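Local coordinates for microcin B17-processing protein McbC (Escherichia coli str. K-12 substr. MG1655, PDB 6GRH) that serves as the FMN-dependent oxidoreductase needed to process the inactive microcin B17 precursor into the active peptide antibiotic, at residues D[232-237]-D[258-263]; D[184-189]-D[262-267]; D[18-23]-D[194-199]. All coordinates share one frame; numbering follows the deposited sequence.

Contact 1 of 3, residues D[232-237]-D[258-263]; sequences NRVWAG and IVQFFG. With FMN (flavin mononucleotide), chain O.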
loop_
_atom_site.group_PDB
_atom_site.type_symbol
_atom_site.label_atom_id
_atom_site.label_comp_id
_atom_site.label_asym_id
_atom_site.label_seq_id
_atom_site.Cartn_x
_atom_site.Cartn_y
_atom_site.Cartn_z
ATOM N N ASN D 232 -15.756 29.479 16.535
ATOM C CA ASN D 232 -15.409 28.544 15.470
ATOM C C ASN D 232 -15.110 27.166 16.022
ATOM O O ASN D 232 -14.741 27.020 17.196
ATOM C CB ASN D 232 -14.197 29.055 14.681
ATOM C CG ASN D 232 -12.888 28.663 15.332
ATOM O OD1 ASN D 232 -12.341 27.617 15.023
ATOM N ND2 ASN D 232 -12.453 29.433 16.323
ATOM N N ARG D 233 -15.236 26.164 15.154
ATOM C CA ARG D 233 -14.835 24.803 15.488
ATOM C C ARG D 233 -14.308 24.090 14.243
ATOM O O ARG D 233 -15.005 23.972 13.255
ATOM C CB ARG D 233 -16.001 24.007 16.091
ATOM C CG ARG D 233 -15.607 22.598 16.546
ATOM C CD ARG D 233 -16.691 21.872 17.327
ATOM N NE ARG D 233 -16.791 22.393 18.696
ATOM C CZ ARG D 233 -16.265 21.842 19.797
ATOM N NH1 ARG D 233 -15.585 20.704 19.763
ATOM N NH2 ARG D 233 -16.403 22.472 20.958
ATOM N N VAL D 234 -13.084 23.584 14.340
ATOM C CA VAL D 234 -12.510 22.709 13.317
ATOM C C VAL D 234 -13.213 21.375 13.465
ATOM O O VAL D 234 -13.498 20.948 14.567
ATOM C CB VAL D 234 -10.956 22.594 13.457
ATOM C CG1 VAL D 234 -10.356 21.757 12.325
ATOM C CG2 VAL D 234 -10.320 23.962 13.440
ATOM N N TRP D 235 -13.471 20.703 12.350
ATOM C CA TRP D 235 -14.410 19.611 12.335
ATOM C C TRP D 235 -14.005 18.547 11.311
ATOM O O TRP D 235 -13.881 18.829 10.134
ATOM C CB TRP D 235 -15.760 20.198 11.974
ATOM C CG TRP D 235 -16.912 19.301 12.024
ATOM C CD1 TRP D 235 -17.482 18.613 10.978
ATOM C CD2 TRP D 235 -17.746 19.090 13.148
ATOM N NE1 TRP D 235 -18.611 17.961 11.406
ATOM C CE2 TRP D 235 -18.805 18.248 12.734
ATOM C CE3 TRP D 235 -17.714 19.537 14.474
ATOM C CZ2 TRP D 235 -19.785 17.817 13.603
ATOM C CZ3 TRP D 235 -18.694 19.121 15.332
ATOM C CH2 TRP D 235 -19.732 18.267 14.897
ATOM N N ALA D 236 -13.858 17.326 11.787
ATOM C CA ALA D 236 -13.526 16.168 10.968
ATOM C C ALA D 236 -14.673 15.187 10.774
ATOM O O ALA D 236 -14.530 14.228 10.037
ATOM C CB ALA D 236 -12.327 15.462 11.595
ATOM N N GLY D 237 -15.822 15.443 11.386
ATOM C CA GLY D 237 -16.947 14.499 11.375
ATOM C C GLY D 237 -17.874 14.740 10.190
ATOM O O GLY D 237 -19.019 15.129 10.369
ATOM N N ILE D 258 -10.483 19.179 5.785
ATOM C CA ILE D 258 -11.010 19.599 7.072
ATOM C C ILE D 258 -12.047 20.687 6.830
ATOM O O ILE D 258 -11.973 21.444 5.847
ATOM C CB ILE D 258 -9.866 20.041 8.025
ATOM C CG1 ILE D 258 -10.282 20.018 9.480
ATOM C CG2 ILE D 258 -9.302 21.399 7.655
ATOM C CD1 ILE D 258 -10.490 18.626 10.027
ATOM N N VAL D 259 -13.042 20.711 7.700
ATOM C CA VAL D 259 -14.100 21.708 7.676
ATOM C C VAL D 259 -13.937 22.575 8.928
ATOM O O VAL D 259 -13.429 22.108 9.956
ATOM C CB VAL D 259 -15.481 21.016 7.624
ATOM C CG1 VAL D 259 -16.624 22.011 7.828
ATOM C CG2 VAL D 259 -15.657 20.284 6.294
ATOM N N GLN D 260 -14.332 23.834 8.842
ATOM C CA GLN D 260 -14.257 24.743 9.987
ATOM C C GLN D 260 -15.518 25.566 10.025
ATOM O O GLN D 260 -15.790 26.344 9.106
ATOM C CB GLN D 260 -13.027 25.643 9.910
ATOM C CG GLN D 260 -12.743 26.445 11.169
ATOM C CD GLN D 260 -11.432 27.200 11.083
ATOM O OE1 GLN D 260 -10.896 27.414 9.989
ATOM N NE2 GLN D 260 -10.934 27.664 12.238
ATOM N N PHE D 261 -16.286 25.384 11.083
ATOM C CA PHE D 261 -17.569 26.073 11.248
ATOM C C PHE D 261 -17.380 27.391 11.971
ATOM O O PHE D 261 -16.518 27.493 12.837
ATOM C CB PHE D 261 -18.539 25.194 12.041
ATOM C CG PHE D 261 -19.026 23.999 11.277
ATOM C CD1 PHE D 261 -19.859 24.165 10.176
ATOM C CD2 PHE D 261 -18.657 22.722 11.640
ATOM C CE1 PHE D 261 -20.313 23.080 9.466
ATOM C CE2 PHE D 261 -19.122 21.627 10.939
ATOM C CZ PHE D 261 -19.938 21.803 9.839
ATOM N N PHE D 262 -18.189 28.386 11.604
ATOM C CA PHE D 262 -18.141 29.708 12.219
ATOM C C PHE D 262 -19.531 30.193 12.527
ATOM O O PHE D 262 -20.480 29.932 11.769
ATOM C CB PHE D 262 -17.480 30.731 11.297
ATOM C CG PHE D 262 -16.044 30.441 11.015
ATOM C CD1 PHE D 262 -15.691 29.582 9.977
ATOM C CD2 PHE D 262 -15.043 30.986 11.812
ATOM C CE1 PHE D 262 -14.369 29.306 9.710
ATOM C CE2 PHE D 262 -13.711 30.700 11.556
ATOM C CZ PHE D 262 -13.373 29.861 10.508
ATOM N N GLY D 263 -19.636 30.954 13.607
ATOM C CA GLY D 263 -20.912 31.483 14.025
ATOM C C GLY D 263 -20.953 32.076 15.416
ATOM O O GLY D 263 -19.925 32.494 15.963
HETATM N N1 FMN O . -14.750 18.776 17.532
HETATM C C2 FMN O . -15.910 18.096 17.339
HETATM O O2 FMN O . -16.830 18.290 18.154
HETATM N N3 FMN O . -16.084 17.233 16.309
HETATM C C4 FMN O . -15.115 17.000 15.393
HETATM O O4 FMN O . -15.292 16.208 14.442
HETATM C C4A FMN O . -13.811 17.694 15.542
HETATM N N5 FMN O . -12.784 17.507 14.680
HETATM C C5A FMN O . -11.610 18.172 14.840
HETATM C C6 FMN O . -10.582 17.964 13.925
HETATM C C7 FMN O . -9.362 18.621 14.050
HETATM C C7M FMN O . -8.265 18.370 13.044
HETATM C C8 FMN O . -9.151 19.575 15.170
HETATM C C8M FMN O . -7.840 20.294 15.312
HETATM C C9 FMN O . -10.174 19.800 16.093
HETATM C C9A FMN O . -11.411 19.133 15.977
HETATM N N10 FMN O . -12.480 19.335 16.896
HETATM C C10 FMN O . -13.689 18.623 16.697
HETATM C "C1'" FMN O . -12.378 20.259 18.032
HETATM C "C2'" FMN O . -11.674 19.579 19.185
HETATM O "O2'" FMN O . -12.539 18.570 19.743
HETATM C "C3'" FMN O . -11.243 20.628 20.218
HETATM O "O3'" FMN O . -10.234 21.476 19.654
HETATM C "C4'" FMN O . -10.709 20.013 21.508
HETATM O "O4'" FMN O . -11.748 19.260 22.137
HETATM C "C5'" FMN O . -10.216 21.044 22.520
HETATM O "O5'" FMN O . -11.278 21.946 22.826
HETATM P P FMN O . -11.121 23.521 22.587
HETATM O O1P FMN O . -10.873 23.717 21.110
HETATM O O2P FMN O . -12.465 24.067 23.026
HETATM O O3P FMN O . -9.975 23.858 23.490
#
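Trp235 and Phe261 meet edge to face where strand 231-235, one of the sheet's two outermost strands within this chain, pairs antiparallel with strand 254-263 beside the flavin. Two backbone hydrogen bonds join Trp235 to Val259 and two more join Arg233 to Phe261. Following Trp235 outward, CB lies 3.8 Å from Phe261 CE2. With CG anti to the backbone N (chi1 -174°), the indole then stands between Phe261 and the flavin: CG and CD1 take Phe261 CE2 on one face, the planes 76° apart. NE1 makes a weak bond to Gly237 O. Farther along the rim, CE3 and CZ3 reach FMN N3, CZ3 at 3.4 Å. The backbone N of Ala236 donates to FMN N5 (3.1 Å) and O4; the side chain of Arg233 bonds FMN N1 through NH1 (3.1 Å), its guanidinium fixed by Gly86 O and Ser85 O. On the other side of the sheet, Gln260 NE2 donates to Asn232 OD1 (3.1 Å) from above the carbonyl plane, and Gln260 OE1 is bonded to Tyr191. In this nitroreductase-type fold, helix 204-227 packs on the Asn232 and Gln260 side, helix 179-182 meets Trp235 and Phe261, and strand 187-194 flanks strand 254-263.

Contact 2 of 3, residues D[184-189]-D[262-267]; sequences KPHFAL and FGDVND
Phe187 and Phe262 form an antiparallel hydrogen-bonded pair where strand 187-194 begins and strand 254-263 ends, and a classic beta bulge opens the pairing: His186 and Phe187 both face Phe262. Phe262 N donates to Phe187 O at 2.9 Å, the one firm bond here. In return Phe262 O receives two weak bonds, from His186 N and from Phe187 N, so a single carbonyl serves both residues of the bulge. Beyond it the two segments separate, and a water bridges them by donating to Lys184 O and accepting from Asp264 N.

The side chains of Phe187 and Phe262 lie on the same side of the sheet. Phe187 CG sits between its backbone N and carbonyl carbon (chi1 68°), which brings the ring over the root of Phe262. CB of Phe262 then rests on the face of that ring in a CH-pi contact, 3.6 Å from the centroid. The two rings are nearly parallel, 10° apart, but slid so far that they scarcely overlap. The far part of the Phe262 ring goes to Leu189, whose CG is 3.7 Å from Phe262 CE1. Helix 97-108 packs on this face of the sheet, with Leu103 against both phenylalanines and Phe108 against Leu189.

His186 turns its ring edge to Gly263, with ND1 3.8 Å from Gly263 CA, while NE2 is bonded to Asn93 O, which pins the far end of the imidazole. Asp264 approaches at a slant, without a salt bridge, its carboxylate plane 64° from the imidazole; OD2 lies 3.4 Å from His186 CE1 and 4.1 Å from ND1.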
loop_
_atom_site.group_PDB
_atom_site.type_symbol
_atom_site.label_atom_id
_atom_site.label_comp_id
_atom_site.label_asym_id
_atom_site.label_seq_id
_atom_site.Cartn_x
_atom_site.Cartn_y
_atom_site.Cartn_z
ATOM N N LYS D 184 -26.485 25.303 14.621
ATOM C CA LYS D 184 -26.667 26.020 13.376
ATOM C C LYS D 184 -25.620 27.119 13.199
ATOM O O LYS D 184 -25.842 28.265 13.565
ATOM C CB LYS D 184 -28.088 26.555 13.295
ATOM C CG LYS D 184 -29.106 25.436 13.147
ATOM C CD LYS D 184 -30.460 25.965 12.726
ATOM C CE LYS D 184 -31.241 26.494 13.909
ATOM N NZ LYS D 184 -31.801 25.378 14.733
ATOM N N PRO D 185 -24.445 26.753 12.655
ATOM C CA PRO D 185 -23.448 27.743 12.271
ATOM C C PRO D 185 -23.917 28.607 11.093
ATOM O O PRO D 185 -24.755 28.176 10.306
ATOM C CB PRO D 185 -22.222 26.905 11.897
ATOM C CG PRO D 185 -22.600 25.479 12.056
ATOM C CD PRO D 185 -24.067 25.388 12.276
ATOM N N HIS D 186 -23.362 29.811 10.973
ATOM C CA HIS D 186 -23.650 30.699 9.847
ATOM C C HIS D 186 -22.952 30.272 8.562
ATOM O O HIS D 186 -23.520 30.368 7.479
ATOM C CB HIS D 186 -23.259 32.145 10.170
ATOM C CG HIS D 186 -24.228 32.847 11.072
ATOM N ND1 HIS D 186 -24.103 32.851 12.446
ATOM C CD2 HIS D 186 -25.333 33.573 10.794
ATOM C CE1 HIS D 186 -25.085 33.561 12.973
ATOM N NE2 HIS D 186 -25.852 34.002 11.993
ATOM N N PHE D 187 -21.705 29.836 8.676
ATOM C CA PHE D 187 -20.947 29.442 7.510
ATOM C C PHE D 187 -19.842 28.487 7.888
ATOM O O PHE D 187 -19.582 28.276 9.071
ATOM C CB PHE D 187 -20.408 30.688 6.767
ATOM C CG PHE D 187 -19.347 31.468 7.504
ATOM C CD1 PHE D 187 -19.685 32.434 8.431
ATOM C CD2 PHE D 187 -17.997 31.286 7.200
ATOM C CE1 PHE D 187 -18.705 33.202 9.078
ATOM C CE2 PHE D 187 -17.016 32.020 7.860
ATOM C CZ PHE D 187 -17.381 32.995 8.794
ATOM N N ALA D 188 -19.233 27.879 6.868
ATOM C CA ALA D 188 -18.052 27.050 7.045
ATOM C C ALA D 188 -16.966 27.424 6.078
ATOM O O ALA D 188 -17.232 27.951 5.017
ATOM C CB ALA D 188 -18.402 25.586 6.869
ATOM N N LEU D 189 -15.731 27.141 6.464
ATOM C CA LEU D 189 -14.629 27.084 5.512
ATOM C C LEU D 189 -14.296 25.618 5.312
ATOM O O LEU D 189 -14.288 24.839 6.276
ATOM C CB LEU D 189 -13.419 27.887 5.984
ATOM C CG LEU D 189 -13.639 29.396 6.132
ATOM C CD1 LEU D 189 -12.362 30.026 6.648
ATOM C CD2 LEU D 189 -14.108 30.033 4.821
ATOM N N PHE D 262 -18.189 28.386 11.604
ATOM C CA PHE D 262 -18.141 29.708 12.219
ATOM C C PHE D 262 -19.531 30.193 12.527
ATOM O O PHE D 262 -20.480 29.932 11.769
ATOM C CB PHE D 262 -17.480 30.731 11.297
ATOM C CG PHE D 262 -16.044 30.441 11.015
ATOM C CD1 PHE D 262 -15.691 29.582 9.977
ATOM C CD2 PHE D 262 -15.043 30.986 11.812
ATOM C CE1 PHE D 262 -14.369 29.306 9.710
ATOM C CE2 PHE D 262 -13.711 30.700 11.556
ATOM C CZ PHE D 262 -13.373 29.861 10.508
ATOM N N GLY D 263 -19.636 30.954 13.607
ATOM C CA GLY D 263 -20.912 31.483 14.025
ATOM C C GLY D 263 -20.953 32.076 15.416
ATOM O O GLY D 263 -19.925 32.494 15.963
ATOM N N ASP D 264 -22.171 32.123 15.959
ATOM C CA ASP D 264 -22.449 32.621 17.318
ATOM C C ASP D 264 -22.864 31.468 18.234
ATOM O O ASP D 264 -23.392 30.442 17.771
ATOM C CB ASP D 264 -23.576 33.655 17.300
ATOM C CG ASP D 264 -23.320 34.801 16.327
ATOM O OD1 ASP D 264 -22.133 35.182 16.152
ATOM O OD2 ASP D 264 -24.308 35.306 15.742
ATOM N N VAL D 265 -22.617 31.646 19.529
ATOM C CA VAL D 265 -23.094 30.726 20.557
ATOM C C VAL D 265 -23.820 31.571 21.617
ATOM O O VAL D 265 -23.163 32.355 22.305
ATOM C CB VAL D 265 -21.921 29.936 21.188
ATOM C CG1 VAL D 265 -22.395 29.091 22.364
ATOM C CG2 VAL D 265 -21.240 29.053 20.148
ATOM N N ASN D 266 -25.156 31.444 21.697
ATOM C CA ASN D 266 -25.994 32.104 22.735
ATOM C C ASN D 266 -26.954 31.100 23.419
ATOM O O ASN D 266 -26.688 30.665 24.543
ATOM C CB ASN D 266 -26.810 33.306 22.187
ATOM C CG ASN D 266 -26.178 33.961 20.970
ATOM O OD1 ASN D 266 -26.212 33.415 19.858
ATOM N ND2 ASN D 266 -25.619 35.157 21.167
ATOM N N ASP D 267 -28.033 30.717 22.718
ATOM C CA ASP D 267 -29.140 29.910 23.270
ATOM C C ASP D 267 -29.065 28.443 22.829
ATOM O O ASP D 267 -28.448 28.109 21.812
ATOM C CB ASP D 267 -30.486 30.486 22.820
ATOM C CG ASP D 267 -30.678 31.945 23.227
ATOM O OD1 ASP D 267 -30.097 32.384 24.246
ATOM O OD2 ASP D 267 -31.427 32.659 22.526
HETATM O O HOH W 1 -24.048 30.559 14.259
#

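Contact 3 of 3, residues D[18-23]-D[194-199]; sequences EVLAIV and IFEKAL
Leu199 and Leu20 are the hydrophobic centre of a helix-helix contact between helix 17-27 and the short helix 195-199. The local axes run 118° apart and pass 10.4 Å from each other at their closest, and no hydrogen bond links the two segments: the contact is mostly carbon on carbon, with the Glu196 carboxylate also against Leu20.

Ile194 ends strand 187-194 and occupies the N-cap position, so the helix starts directly off the sheet. At Phe195 the touching is done near the backbone, where CB meets Leu20 CD1 at 3.7 Å; the ring itself is approached more distantly by Val23 CG1. Glu196 follows with an extended chain that runs past Leu20, its OE2 3.6 Å and its CG 3.9 Å from Leu20 CD2. The carboxylate is held by other partners: OE1 is bonded to Thr12 and Thr15, and OE2 to the N-terminal nitrogen of Met1 of the McbD chain, which would help a buried charge to be tolerated. Leu199, one turn beyond Phe195, completes the face. Its side chain crosses that of Leu20 at about a right angle and meets Val23 tip to tip: CD1 lies between Leu20 CD1, at 3.9 Å, and Val23, and CD2 meets Val23 CG2 at 3.8 Å, with Val19 CG1 a little farther off.

Around this core, Tyr204 and Tyr207 of helix 204-227 pack on Val23, Val11 of helix 8-12 touches Glu196, and Phe26 of the second McbC subunit adds to the Val23 side. Helix 17-27 thus lies between helix 195-199 and the McbB chain, which Glu18 reaches.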
loop_
_atom_site.group_PDB
_atom_site.type_symbol
_atom_site.label_atom_id
_atom_site.label_comp_id
_atom_site.label_asym_id
_atom_site.label_seq_id
_atom_site.Cartn_x
_atom_site.Cartn_y
_atom_site.Cartn_z
ATOM N N GLU D 18 2.548 6.974 -10.416
ATOM C CA GLU D 18 2.710 6.016 -9.333
ATOM C C GLU D 18 2.556 6.728 -7.978
ATOM O O GLU D 18 1.844 6.251 -7.101
ATOM C CB GLU D 18 4.061 5.320 -9.442
ATOM C CG GLU D 18 4.265 4.179 -8.445
ATOM C CD GLU D 18 3.650 2.851 -8.887
ATOM O OE1 GLU D 18 3.035 2.774 -9.983
ATOM O OE2 GLU D 18 3.798 1.852 -8.141
ATOM N N VAL D 19 3.203 7.882 -7.836
ATOM C CA VAL D 19 3.112 8.663 -6.617
ATOM C C VAL D 19 1.648 9.080 -6.395
ATOM O O VAL D 19 1.107 8.909 -5.298
ATOM C CB VAL D 19 4.034 9.886 -6.675
ATOM C CG1 VAL D 19 3.866 10.762 -5.467
ATOM C CG2 VAL D 19 5.487 9.432 -6.743
ATOM N N LEU D 20 1.021 9.614 -7.438
ATOM C CA LEU D 20 -0.353 10.062 -7.334
ATOM C C LEU D 20 -1.298 8.960 -6.860
ATOM O O LEU D 20 -2.100 9.196 -5.959
ATOM C CB LEU D 20 -0.825 10.637 -8.646
ATOM C CG LEU D 20 -2.243 11.172 -8.685
ATOM C CD1 LEU D 20 -2.376 12.321 -7.699
ATOM C CD2 LEU D 20 -2.537 11.640 -10.101
ATOM N N ALA D 21 -1.207 7.785 -7.470
ATOM C CA ALA D 21 -2.075 6.658 -7.123
ATOM C C ALA D 21 -1.847 6.177 -5.707
ATOM O O ALA D 21 -2.802 5.948 -4.986
ATOM C CB ALA D 21 -1.879 5.500 -8.099
ATOM N N ILE D 22 -0.579 6.057 -5.309
ATOM C CA ILE D 22 -0.248 5.595 -3.968
ATOM C C ILE D 22 -0.747 6.574 -2.911
ATOM O O ILE D 22 -1.298 6.147 -1.858
ATOM C CB ILE D 22 1.269 5.298 -3.845
ATOM C CG1 ILE D 22 1.572 4.026 -4.677
ATOM C CG2 ILE D 22 1.707 5.133 -2.387
ATOM C CD1 ILE D 22 3.045 3.669 -4.850
ATOM N N VAL D 23 -0.593 7.872 -3.178
ATOM C CA VAL D 23 -1.076 8.881 -2.269
ATOM C C VAL D 23 -2.625 8.861 -2.171
ATOM O O VAL D 23 -3.183 8.895 -1.068
ATOM C CB VAL D 23 -0.542 10.279 -2.630
ATOM C CG1 VAL D 23 -1.217 11.343 -1.797
ATOM C CG2 VAL D 23 0.972 10.351 -2.415
ATOM N N ILE D 194 -5.329 19.969 -3.596
ATOM C CA ILE D 194 -5.223 19.589 -5.002
ATOM C C ILE D 194 -4.063 18.603 -5.093
ATOM O O ILE D 194 -2.908 19.006 -4.964
ATOM C CB ILE D 194 -4.974 20.815 -5.902
ATOM C CG1 ILE D 194 -6.125 21.800 -5.740
ATOM C CG2 ILE D 194 -4.815 20.370 -7.367
ATOM C CD1 ILE D 194 -5.939 23.052 -6.548
ATOM N N PHE D 195 -4.351 17.337 -5.339
ATOM C CA PHE D 195 -3.315 16.288 -5.189
ATOM C C PHE D 195 -2.086 16.556 -6.024
ATOM O O PHE D 195 -0.961 16.518 -5.523
ATOM C CB PHE D 195 -3.842 14.902 -5.510
ATOM C CG PHE D 195 -4.855 14.397 -4.515
ATOM C CD1 PHE D 195 -4.465 14.001 -3.251
ATOM C CD2 PHE D 195 -6.202 14.335 -4.850
ATOM C CE1 PHE D 195 -5.396 13.519 -2.336
ATOM C CE2 PHE D 195 -7.142 13.853 -3.936
ATOM C CZ PHE D 195 -6.727 13.450 -2.675
ATOM N N GLU D 196 -2.303 16.849 -7.297
ATOM C CA GLU D 196 -1.169 17.000 -8.200
ATOM C C GLU D 196 -0.328 18.229 -7.900
ATOM O O GLU D 196 0.877 18.175 -8.081
ATOM C CB GLU D 196 -1.626 16.939 -9.661
ATOM C CG GLU D 196 -2.030 15.508 -10.032
ATOM C CD GLU D 196 -2.240 15.279 -11.519
ATOM O OE1 GLU D 196 -1.347 15.646 -12.328
ATOM O OE2 GLU D 196 -3.272 14.670 -11.871
ATOM N N LYS D 197 -0.935 19.309 -7.406
ATOM C CA LYS D 197 -0.187 20.484 -6.978
ATOM C C LYS D 197 0.639 20.186 -5.721
ATOM O O LYS D 197 1.737 20.717 -5.580
ATOM C CB LYS D 197 -1.101 21.665 -6.729
ATOM C CG LYS D 197 -0.326 22.964 -6.575
ATOM C CD LYS D 197 -0.958 24.059 -7.384
ATOM C CE LYS D 197 -0.330 25.401 -7.078
ATOM N NZ LYS D 197 -1.200 26.279 -6.237
ATOM N N ALA D 198 0.123 19.340 -4.826
ATOM C CA ALA D 198 0.903 18.925 -3.636
ATOM C C ALA D 198 2.065 17.976 -3.952
ATOM O O ALA D 198 3.040 17.934 -3.203
ATOM C CB ALA D 198 -0.007 18.295 -2.591
ATOM N N LEU D 199 1.965 17.207 -5.033
ATOM C CA LEU D 199 2.908 16.131 -5.305
ATOM C C LEU D 199 3.953 16.426 -6.385
ATOM O O LEU D 199 5.025 15.806 -6.397
ATOM C CB LEU D 199 2.138 14.852 -5.662
ATOM C CG LEU D 199 1.230 14.337 -4.527
ATOM C CD1 LEU D 199 0.336 13.222 -5.034
ATOM C CD2 LEU D 199 2.032 13.833 -3.356
#

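Contacts 1 and 2 are neighbours, with centres 10 Å apart. They share strand 254-263, which lies between strands 231-235 and 187-194 in the antiparallel sheet, and Phe262 and Gly263 belong to both. Phe261 CD1 also packs 3.6 Å from Pro185 CG. Contact 3 stands apart, its centre 25 Å from contact 1 and 34 Å from contact 2, on the other side of the chain's centre from contact 2. Along the chain, contact 3 closes before contact 1 opens, and its segments alternate with those of contact 2. Strand 187-194 thus runs from contact 2 toward helix 195-199, which with helix 17-27 lies where McbB and McbD adjoin the chain.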